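Long-range contacts in glycoside hydrolase family 31 (Trueperella pyogenes, PDB 5I0F), which degrades cycloalternan as a glycoside hydrolase of family 31, probably by a retaining mechanism that passes through a covalent glycosyl-enzyme intermediate: residues A[5-10]-A[474-479]; A[12-17]-A[66-71]; A[35-40]-A[91-96]. One frame throughout, in Å; residues are numbered along the deposited sequence.

Contact 1: residues A[5-10]-A[474-479]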
loop_
_atom_site.group_PDB
_atom_site.type_symbol
_atom_site.label_atom_id
_atom_site.label_comp_id
_atom_site.label_asym_id
_atom_site.label_seq_id
_atom_site.Cartn_x
_atom_site.Cartn_y
_atom_site.Cartn_z
ATOM N N ARG A 5 4.365 27.631 3.895
ATOM C CA ARG A 5 3.997 26.587 4.855
ATOM C C ARG A 5 5.296 25.882 5.203
ATOM O O ARG A 5 5.874 25.234 4.341
ATOM C CB ARG A 5 3.060 25.567 4.211
ATOM C CG ARG A 5 1.666 26.078 3.863
ATOM C CD ARG A 5 0.838 24.969 3.213
ATOM N NE ARG A 5 1.356 24.599 1.895
ATOM C CZ ARG A 5 0.808 23.699 1.075
ATOM N NH1 ARG A 5 -0.295 23.039 1.416
ATOM N NH2 ARG A 5 1.368 23.461 -0.110
ATOM N N PRO A 6 5.776 26.007 6.447
ATOM C CA PRO A 6 7.083 25.449 6.809
ATOM C C PRO A 6 7.299 23.981 6.399
ATOM O O PRO A 6 8.395 23.609 6.020
ATOM C CB PRO A 6 7.083 25.567 8.336
ATOM C CG PRO A 6 6.227 26.735 8.620
ATOM C CD PRO A 6 5.131 26.669 7.606
ATOM N N ARG A 7 6.257 23.167 6.483
ATOM C CA ARG A 7 6.355 21.748 6.100
ATOM C C ARG A 7 5.885 21.451 4.684
ATOM O O ARG A 7 6.015 20.316 4.219
ATOM C CB ARG A 7 5.600 20.878 7.099
ATOM C CG ARG A 7 6.250 20.798 8.473
ATOM C CD ARG A 7 5.354 20.058 9.462
ATOM N NE ARG A 7 4.564 21.041 10.193
ATOM C CZ ARG A 7 3.278 21.344 10.012
ATOM N NH1 ARG A 7 2.528 20.720 9.118
ATOM N NH2 ARG A 7 2.734 22.292 10.761
ATOM N N GLY A 8 5.338 22.454 4.000
ATOM C CA GLY A 8 4.912 22.313 2.628
ATOM C C GLY A 8 3.655 21.477 2.458
ATOM O O GLY A 8 2.799 21.423 3.338
ATOM N N ILE A 9 3.563 20.828 1.304
ATOM C CA ILE A 9 2.399 20.008 0.959
ATOM C C ILE A 9 2.422 18.702 1.779
ATOM O O ILE A 9 1.369 18.094 2.028
ATOM C CB ILE A 9 2.344 19.740 -0.564
ATOM C CG1 ILE A 9 0.998 19.117 -0.985
ATOM C CG2 ILE A 9 3.519 18.889 -1.024
ATOM C CD1 ILE A 9 0.843 19.034 -2.498
ATOM N N GLU A 10 3.621 18.300 2.192
ATOM C CA GLU A 10 3.842 17.127 3.076
ATOM C C GLU A 10 3.621 15.804 2.329
ATOM O O GLU A 10 3.158 14.810 2.894
ATOM C CB GLU A 10 3.068 17.218 4.399
ATOM C CG GLU A 10 3.452 18.468 5.187
ATOM C CD GLU A 10 2.729 18.604 6.517
ATOM O OE1 GLU A 10 3.150 17.961 7.512
ATOM O OE2 GLU A 10 1.729 19.351 6.582
ATOM N N GLY A 474 -0.113 15.504 6.149
ATOM C CA GLY A 474 -0.136 16.651 7.056
ATOM C C GLY A 474 0.084 16.154 8.461
ATOM O O GLY A 474 -0.748 15.416 8.999
ATOM N N SER A 475 1.199 16.543 9.064
ATOM C CA SER A 475 1.515 16.093 10.412
ATOM C C SER A 475 0.521 16.639 11.460
ATOM O O SER A 475 0.368 16.038 12.521
ATOM C CB SER A 475 2.956 16.508 10.775
ATOM O OG SER A 475 3.002 17.915 10.976
ATOM N N ASP A 476 -0.152 17.751 11.143
ATOM C CA ASP A 476 -1.022 18.465 12.092
ATOM C C ASP A 476 -2.517 18.294 11.800
ATOM O O ASP A 476 -3.347 18.970 12.407
ATOM C CB ASP A 476 -0.661 19.954 12.177
ATOM C CG ASP A 476 -0.397 20.598 10.804
ATOM O OD1 ASP A 476 -0.448 19.908 9.723
ATOM O OD2 ASP A 476 -0.085 21.815 10.821
ATOM N N LEU A 477 -2.864 17.361 10.906
ATOM C CA LEU A 477 -4.264 16.996 10.704
ATOM C C LEU A 477 -4.852 16.513 12.042
ATOM O O LEU A 477 -4.104 16.106 12.914
ATOM C CB LEU A 477 -4.399 15.924 9.617
ATOM C CG LEU A 477 -3.882 16.252 8.204
ATOM C CD1 LEU A 477 -4.273 15.134 7.243
ATOM C CD2 LEU A 477 -4.350 17.596 7.692
ATOM N N ARG A 478 -6.173 16.589 12.196
ATOM C CA ARG A 478 -6.857 16.235 13.432
ATOM C C ARG A 478 -7.864 15.118 13.192
ATOM O O ARG A 478 -8.699 15.191 12.273
ATOM C CB ARG A 478 -7.611 17.445 13.994
ATOM C CG ARG A 478 -6.745 18.673 14.225
ATOM C CD ARG A 478 -7.577 19.793 14.838
ATOM N NE ARG A 478 -6.771 20.969 15.215
ATOM C CZ ARG A 478 -5.982 21.053 16.292
ATOM N NH1 ARG A 478 -5.290 22.171 16.523
ATOM N NH2 ARG A 478 -5.870 20.040 17.143
ATOM N N TYR A 479 -7.812 14.118 14.058
ATOM C CA TYR A 479 -8.721 12.983 14.028
ATOM C C TYR A 479 -9.557 12.983 15.307
ATOM O O TYR A 479 -9.105 13.429 16.373
ATOM C CB TYR A 479 -7.933 11.685 13.920
ATOM C CG TYR A 479 -7.261 11.451 12.577
ATOM C CD1 TYR A 479 -6.016 12.002 12.277
ATOM C CD2 TYR A 479 -7.859 10.651 11.619
ATOM C CE1 TYR A 479 -5.402 11.779 11.039
ATOM C CE2 TYR A 479 -7.251 10.402 10.397
ATOM C CZ TYR A 479 -6.019 10.956 10.106
ATOM O OH TYR A 479 -5.474 10.686 8.860
#
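Arg7, Glu10 and Asp476 form a salt-bridge network between 5-10 and 474-479, and Ser475 adds hydrogen bonds to Glu10. The network joins the N-terminal domain to a loop of the TIM-barrel domain, the one that follows strand 463-466. Each loop makes a type I beta turn here, Arg5 to Gly8 and Gly474 to Leu477. The Glu10 side chain leaves CB with CG beside the backbone N (chi1 -59°) and runs extended toward the barrel loop. Its CB stands 4.0 Å from Gly474 N. CD packs on Gly474 CA. OE1 receives the backbone N-H of Ser475 in a nearly straight bond, from above the carboxylate plane. A weak bond from Ser475 OG and another from Arg7 NH1 also reach OE1. Glu10 OE2 pairs with Arg7 NH1 at 3.0 Å and has a second cationic partner in Arg427. Arg7 thus stands between two acids. Its guanidinium meets Glu10 at an edge, and Ser475 OG lies over one face. Glu10 OE2 and Asp476 OD1 are 3.9 Å apart, a repulsion that Arg7 probably offsets. The Arg7 and Asp476 planes are almost perpendicular, and Arg7 NH2 donates to Asp476 OD2 at 2.9 Å.

Contact 2: residues A[12-17]-A[66-71]. With CA (calcium ion), chain D.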
loop_
_atom_site.group_PDB
_atom_site.type_symbol
_atom_site.label_atom_id
_atom_site.label_comp_id
_atom_site.label_asym_id
_atom_site.label_seq_id
_atom_site.Cartn_x
_atom_site.Cartn_y
_atom_site.Cartn_z
ATOM N N PRO A 12 5.377 12.626 1.343
ATOM C CA PRO A 12 6.497 12.089 2.153
ATOM C C PRO A 12 7.872 12.043 1.487
ATOM O O PRO A 12 8.875 11.887 2.182
ATOM C CB PRO A 12 6.028 10.683 2.535
ATOM C CG PRO A 12 4.920 10.354 1.589
ATOM C CD PRO A 12 4.265 11.667 1.254
ATOM N N TYR A 13 7.925 12.129 0.159
ATOM C CA TYR A 13 9.167 12.060 -0.584
ATOM C C TYR A 13 9.472 13.269 -1.479
ATOM O O TYR A 13 10.393 13.212 -2.274
ATOM C CB TYR A 13 9.157 10.777 -1.426
ATOM C CG TYR A 13 9.012 9.503 -0.618
ATOM C CD1 TYR A 13 10.071 8.999 0.158
ATOM C CD2 TYR A 13 7.821 8.765 -0.649
ATOM C CE1 TYR A 13 9.936 7.819 0.888
ATOM C CE2 TYR A 13 7.679 7.593 0.072
ATOM C CZ TYR A 13 8.723 7.119 0.849
ATOM O OH TYR A 13 8.520 5.929 1.548
ATOM N N ALA A 14 8.714 14.356 -1.355
ATOM C CA ALA A 14 8.899 15.500 -2.237
ATOM C C ALA A 14 8.672 16.779 -1.453
ATOM O O ALA A 14 7.934 16.795 -0.453
ATOM C CB ALA A 14 7.958 15.440 -3.420
ATOM N N ARG A 15 9.339 17.830 -1.915
ATOM C CA ARG A 15 9.179 19.168 -1.356
ATOM C C ARG A 15 8.363 20.025 -2.307
ATOM O O ARG A 15 8.516 19.917 -3.529
ATOM C CB ARG A 15 10.545 19.816 -1.135
ATOM C CG ARG A 15 11.516 18.954 -0.333
ATOM C CD ARG A 15 12.951 19.407 -0.535
ATOM N NE ARG A 15 13.381 19.288 -1.928
ATOM C CZ ARG A 15 14.308 20.047 -2.523
ATOM N NH1 ARG A 15 14.597 19.820 -3.809
ATOM N NH2 ARG A 15 14.945 21.033 -1.871
ATOM N N SER A 16 7.504 20.873 -1.743
ATOM C CA SER A 16 6.820 21.929 -2.496
ATOM C C SER A 16 7.673 23.206 -2.514
ATOM O O SER A 16 8.689 23.308 -1.818
ATOM C CB SER A 16 5.415 22.191 -1.919
ATOM O OG SER A 16 5.412 22.273 -0.513
ATOM N N LEU A 17 7.250 24.186 -3.306
ATOM C CA LEU A 17 8.012 25.426 -3.473
ATOM C C LEU A 17 7.846 26.446 -2.336
ATOM O O LEU A 17 8.500 27.495 -2.350
ATOM C CB LEU A 17 7.622 26.086 -4.804
ATOM C CG LEU A 17 8.005 25.300 -6.051
ATOM C CD1 LEU A 17 7.399 25.935 -7.294
ATOM C CD2 LEU A 17 9.518 25.199 -6.189
ATOM N N ASP A 66 13.382 18.660 -11.089
ATOM C CA ASP A 66 12.879 17.575 -11.940
ATOM C C ASP A 66 12.228 16.444 -11.117
ATOM O O ASP A 66 11.133 15.969 -11.441
ATOM C CB ASP A 66 14.038 17.017 -12.772
ATOM C CG ASP A 66 13.617 15.852 -13.637
ATOM O OD1 ASP A 66 12.839 16.080 -14.596
ATOM O OD2 ASP A 66 14.042 14.713 -13.345
ATOM N N SER A 67 12.911 16.018 -10.059
ATOM C CA SER A 67 12.395 14.991 -9.135
ATOM C C SER A 67 11.121 15.453 -8.372
ATOM O O SER A 67 10.112 14.731 -8.368
ATOM C CB SER A 67 13.511 14.583 -8.152
ATOM O OG SER A 67 13.034 13.747 -7.114
ATOM N N ASP A 68 11.156 16.645 -7.759
ATOM C CA ASP A 68 10.006 17.154 -6.956
ATOM C C ASP A 68 8.734 17.431 -7.776
ATOM O O ASP A 68 7.646 17.009 -7.390
ATOM C CB ASP A 68 10.358 18.434 -6.187
ATOM C CG ASP A 68 11.303 18.200 -5.031
ATOM O OD1 ASP A 68 11.131 17.214 -4.275
ATOM O OD2 ASP A 68 12.202 19.055 -4.834
ATOM N N ALA A 69 8.878 18.156 -8.885
ATOM C CA ALA A 69 7.778 18.384 -9.847
ATOM C C ALA A 69 7.107 17.081 -10.272
ATOM O O ALA A 69 5.877 16.990 -10.290
ATOM C CB ALA A 69 8.289 19.105 -11.089
ATOM N N ALA A 70 7.929 16.082 -10.608
ATOM C CA ALA A 70 7.423 14.780 -11.039
ATOM C C ALA A 70 6.590 14.112 -9.951
ATOM O O ALA A 70 5.457 13.681 -10.198
ATOM C CB ALA A 70 8.569 13.863 -11.452
ATOM N N LEU A 71 7.162 14.043 -8.747
ATOM C CA LEU A 71 6.508 13.372 -7.627
ATOM C C LEU A 71 5.176 14.020 -7.245
ATOM O O LEU A 71 4.212 13.313 -6.982
ATOM C CB LEU A 71 7.436 13.291 -6.416
ATOM C CG LEU A 71 8.539 12.215 -6.490
ATOM C CD1 LEU A 71 9.539 12.367 -5.355
ATOM C CD2 LEU A 71 7.966 10.806 -6.459
HETATM CA CA CA D . 11.606 14.515 -15.937
HETATM O O HOH W 1 10.842 13.981 -13.795
HETATM O O HOH W 2 10.433 12.685 -16.681
#
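Asp68, in the first turn of helix 66-72, holds the backbone and the side chain of Arg15 with its two carboxylate oxygens. The contact packs a short helix against the irregular segment 12-17, both inside the N-terminal domain. OD1 of Asp68 accepts the backbone N-H of Arg15, with Arg15 N at 3.0 Å from Asp68 OD1. That bond is almost straight but arrives from well above the carboxylate plane. OD2 faces the guanidinium. Arg15 NH1 lies 2.7 Å from Asp68 OD2 in a salt bridge, and Arg15 NE adds a weak bond to the same oxygen. Both N-H groups point poorly at OD2. The two planes are inclined by 52°. The bend of the arginine at chi3 (-62°) brings NE and NH1 to the acid, which they meet obliquely.

Beside this polar pair Ala14 and Leu71 pack together. Ala14 CB meets Leu71 CB at 3.7 Å, one helical turn on from Asp68. Leu71 CD1 approaches the backbone of Tyr13, 3.3 Å from Tyr13 O.

Further residues surround these groups. Tyr21 makes a cation-pi contact with Arg15. The backbone N of Asp68 is bonded to Thr65 OG1, just before the helix. The Tyr13 ring turns away from the helix, and its OH bonds to Asp193. Arg208 and Arg235 make cation-pi contacts with that ring. At the start of the helix, Asp66 OD1 binds a calcium ion at 2.4 Å. Two waters also bind this ion, and water 1 donates to Asp66 O at 3.1 Å.

Contact 3: residues A[35-40]-A[91-96]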
loop_
_atom_site.group_PDB
_atom_site.type_symbol
_atom_site.label_atom_id
_atom_site.label_comp_id
_atom_site.label_asym_id
_atom_site.label_seq_id
_atom_site.Cartn_x
_atom_site.Cartn_y
_atom_site.Cartn_z
ATOM N N ALA A 35 8.975 30.247 -0.748
ATOM C CA ALA A 35 7.651 30.881 -0.666
ATOM C C ALA A 35 7.109 31.028 -2.071
ATOM O O ALA A 35 7.882 31.075 -3.025
ATOM C CB ALA A 35 7.742 32.241 0.023
ATOM N N THR A 36 5.786 31.066 -2.202
ATOM C CA THR A 36 5.153 31.332 -3.474
ATOM C C THR A 36 4.275 32.592 -3.381
ATOM O O THR A 36 3.829 32.989 -2.295
ATOM C CB THR A 36 4.285 30.156 -3.960
ATOM O OG1 THR A 36 3.203 29.954 -3.049
ATOM C CG2 THR A 36 5.108 28.871 -4.063
ATOM N N THR A 37 4.067 33.206 -4.536
ATOM C CA THR A 37 3.166 34.327 -4.696
ATOM C C THR A 37 2.010 33.913 -5.613
ATOM O O THR A 37 2.221 33.216 -6.607
ATOM C CB THR A 37 3.907 35.540 -5.280
ATOM O OG1 THR A 37 4.496 35.189 -6.539
ATOM C CG2 THR A 37 5.021 35.976 -4.346
ATOM N N SER A 38 0.799 34.344 -5.254
ATOM C CA SER A 38 -0.414 34.037 -6.020
ATOM C C SER A 38 -0.425 34.750 -7.364
ATOM O O SER A 38 -0.910 34.209 -8.357
ATOM C CB SER A 38 -1.678 34.415 -5.233
ATOM O OG SER A 38 -1.774 35.819 -5.036
ATOM N N GLY A 39 0.084 35.977 -7.386
ATOM C CA GLY A 39 0.255 36.715 -8.616
ATOM C C GLY A 39 1.712 36.806 -9.000
ATOM O O GLY A 39 2.595 36.385 -8.247
ATOM N N PRO A 40 1.983 37.386 -10.177
ATOM C CA PRO A 40 3.366 37.643 -10.561
ATOM C C PRO A 40 3.931 38.878 -9.838
ATOM O O PRO A 40 3.192 39.908 -9.631
ATOM C CB PRO A 40 3.266 37.880 -12.065
ATOM C CG PRO A 40 1.910 38.488 -12.250
ATOM C CD PRO A 40 1.027 37.887 -11.190
ATOM N N ASN A 91 4.237 30.797 -8.479
ATOM C CA ASN A 91 5.516 31.401 -8.767
ATOM C C ASN A 91 6.361 31.204 -7.527
ATOM O O ASN A 91 6.133 31.851 -6.506
ATOM C CB ASN A 91 5.318 32.876 -9.081
ATOM C CG ASN A 91 4.340 33.094 -10.226
ATOM O OD1 ASN A 91 3.236 33.607 -10.025
ATOM N ND2 ASN A 91 4.726 32.658 -11.423
ATOM N N GLY A 92 7.298 30.266 -7.614
ATOM C CA GLY A 92 8.195 29.959 -6.522
ATOM C C GLY A 92 9.347 30.941 -6.431
ATOM O O GLY A 92 9.881 31.383 -7.450
ATOM N N TRP A 93 9.718 31.263 -5.194
ATOM C CA TRP A 93 10.896 32.060 -4.871
ATOM C C TRP A 93 11.689 31.314 -3.809
ATOM O O TRP A 93 11.100 30.601 -2.992
ATOM C CB TRP A 93 10.451 33.410 -4.320
ATOM C CG TRP A 93 9.776 34.260 -5.336
ATOM C CD1 TRP A 93 8.446 34.238 -5.691
ATOM C CD2 TRP A 93 10.384 35.289 -6.115
ATOM N NE1 TRP A 93 8.200 35.188 -6.639
ATOM C CE2 TRP A 93 9.370 35.849 -6.925
ATOM C CE3 TRP A 93 11.687 35.805 -6.201
ATOM C CZ2 TRP A 93 9.623 36.887 -7.817
ATOM C CZ3 TRP A 93 11.939 36.836 -7.102
ATOM C CH2 TRP A 93 10.917 37.358 -7.896
ATOM N N GLN A 94 13.006 31.503 -3.795
ATOM C CA GLN A 94 13.884 30.729 -2.926
ATOM C C GLN A 94 15.135 31.499 -2.513
ATOM O O GLN A 94 15.667 32.309 -3.270
ATOM C CB GLN A 94 14.275 29.420 -3.623
ATOM C CG GLN A 94 15.019 28.435 -2.753
ATOM C CD GLN A 94 15.536 27.245 -3.537
ATOM O OE1 GLN A 94 14.814 26.279 -3.757
ATOM N NE2 GLN A 94 16.798 27.311 -3.958
ATOM N N THR A 95 15.571 31.243 -1.288
ATOM C CA THR A 95 16.885 31.636 -0.813
ATOM C C THR A 95 17.386 30.512 0.081
ATOM O O THR A 95 16.659 29.553 0.321
ATOM C CB THR A 95 16.831 32.990 -0.053
ATOM O OG1 THR A 95 18.158 33.433 0.244
ATOM C CG2 THR A 95 16.008 32.899 1.259
ATOM N N SER A 96 18.618 30.620 0.565
ATOM C CA SER A 96 19.132 29.676 1.558
ATOM C C SER A 96 20.111 30.317 2.536
ATOM O O SER A 96 20.627 31.418 2.302
ATOM C CB SER A 96 19.764 28.453 0.891
ATOM O OG SER A 96 20.801 28.842 0.015
HETATM O O HOH W 3 6.154 36.122 -9.261
#
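Thr37 has OG1 between its backbone N and carbonyl carbon (chi1 58°). The residue shares a face of the sheet with Asn91 and Trp93, and this torsion sets its hydroxyl toward Asn91 CB and the indole N-H. In Trp93, CG lies beside the backbone N (chi1 -67°), and together with chi2 (85°) this turns the pyrrole edge of the indole toward Thr37. OG1 of Thr37 lies 3.7 Å from Trp93 NE1, near the ring plane. Thr37 CG2 is 4.0 Å from Trp93 NE1, well off that plane. A water links the two groups through weak bonds, donating to Thr37 OG1 and accepting from Trp93 NE1. The hydroxyl has a firmer partner in its own segment, for Thr37 OG1 donates to Gly39 O at 2.8 Å.

In the backbone, strands 31-37 and 91-97 run antiparallel in the sheet of the N-terminal domain. Ala35 and Trp93 form a hydrogen-bonded pair. Trp93 N donates to Ala35 O at 2.8 Å, and Ala35 N returns a bond to Trp93 O at 3.1 Å. Thr36 and Gly92 follow as a non-hydrogen-bonded pair, with CA atoms only 4.5 Å apart. Thr36 CG2 lies near Gly92 CA on the face turned from the indole, where Leu17 also touches this threonine. Met44 of strand 41-49 packs against Ala35, Thr37 and Trp93 on the indole face. Thr37 and Asn91 form a second hydrogen-bonded pair, with Thr37 N donating to Asn91 O at 3.2 Å. Thr36 CA makes a C-H...O contact with the same oxygen.

From the N terminus, the chain leaves strand 2-3 and enters the loop that holds 5-10 and 12-17. Contact 1 closes a very long loop from here to 474-479 and ties the N-terminal domain to the TIM barrel. Contacts 2 and 3 are both nested inside it. Contact 2 takes the same N-terminal loop to helix 66-72. Contact 3 pairs strand 31-37 with strand 91-97, the next element after that helix. Contacts 2 and 3 therefore cross along the chain. Ser16 OG probably bonds to Ile9 N, joining contacts 1 and 2. Leu17 packs on Thr36 and Gly92, joining contacts 2 and 3. Contacts 1 and 3 do not touch.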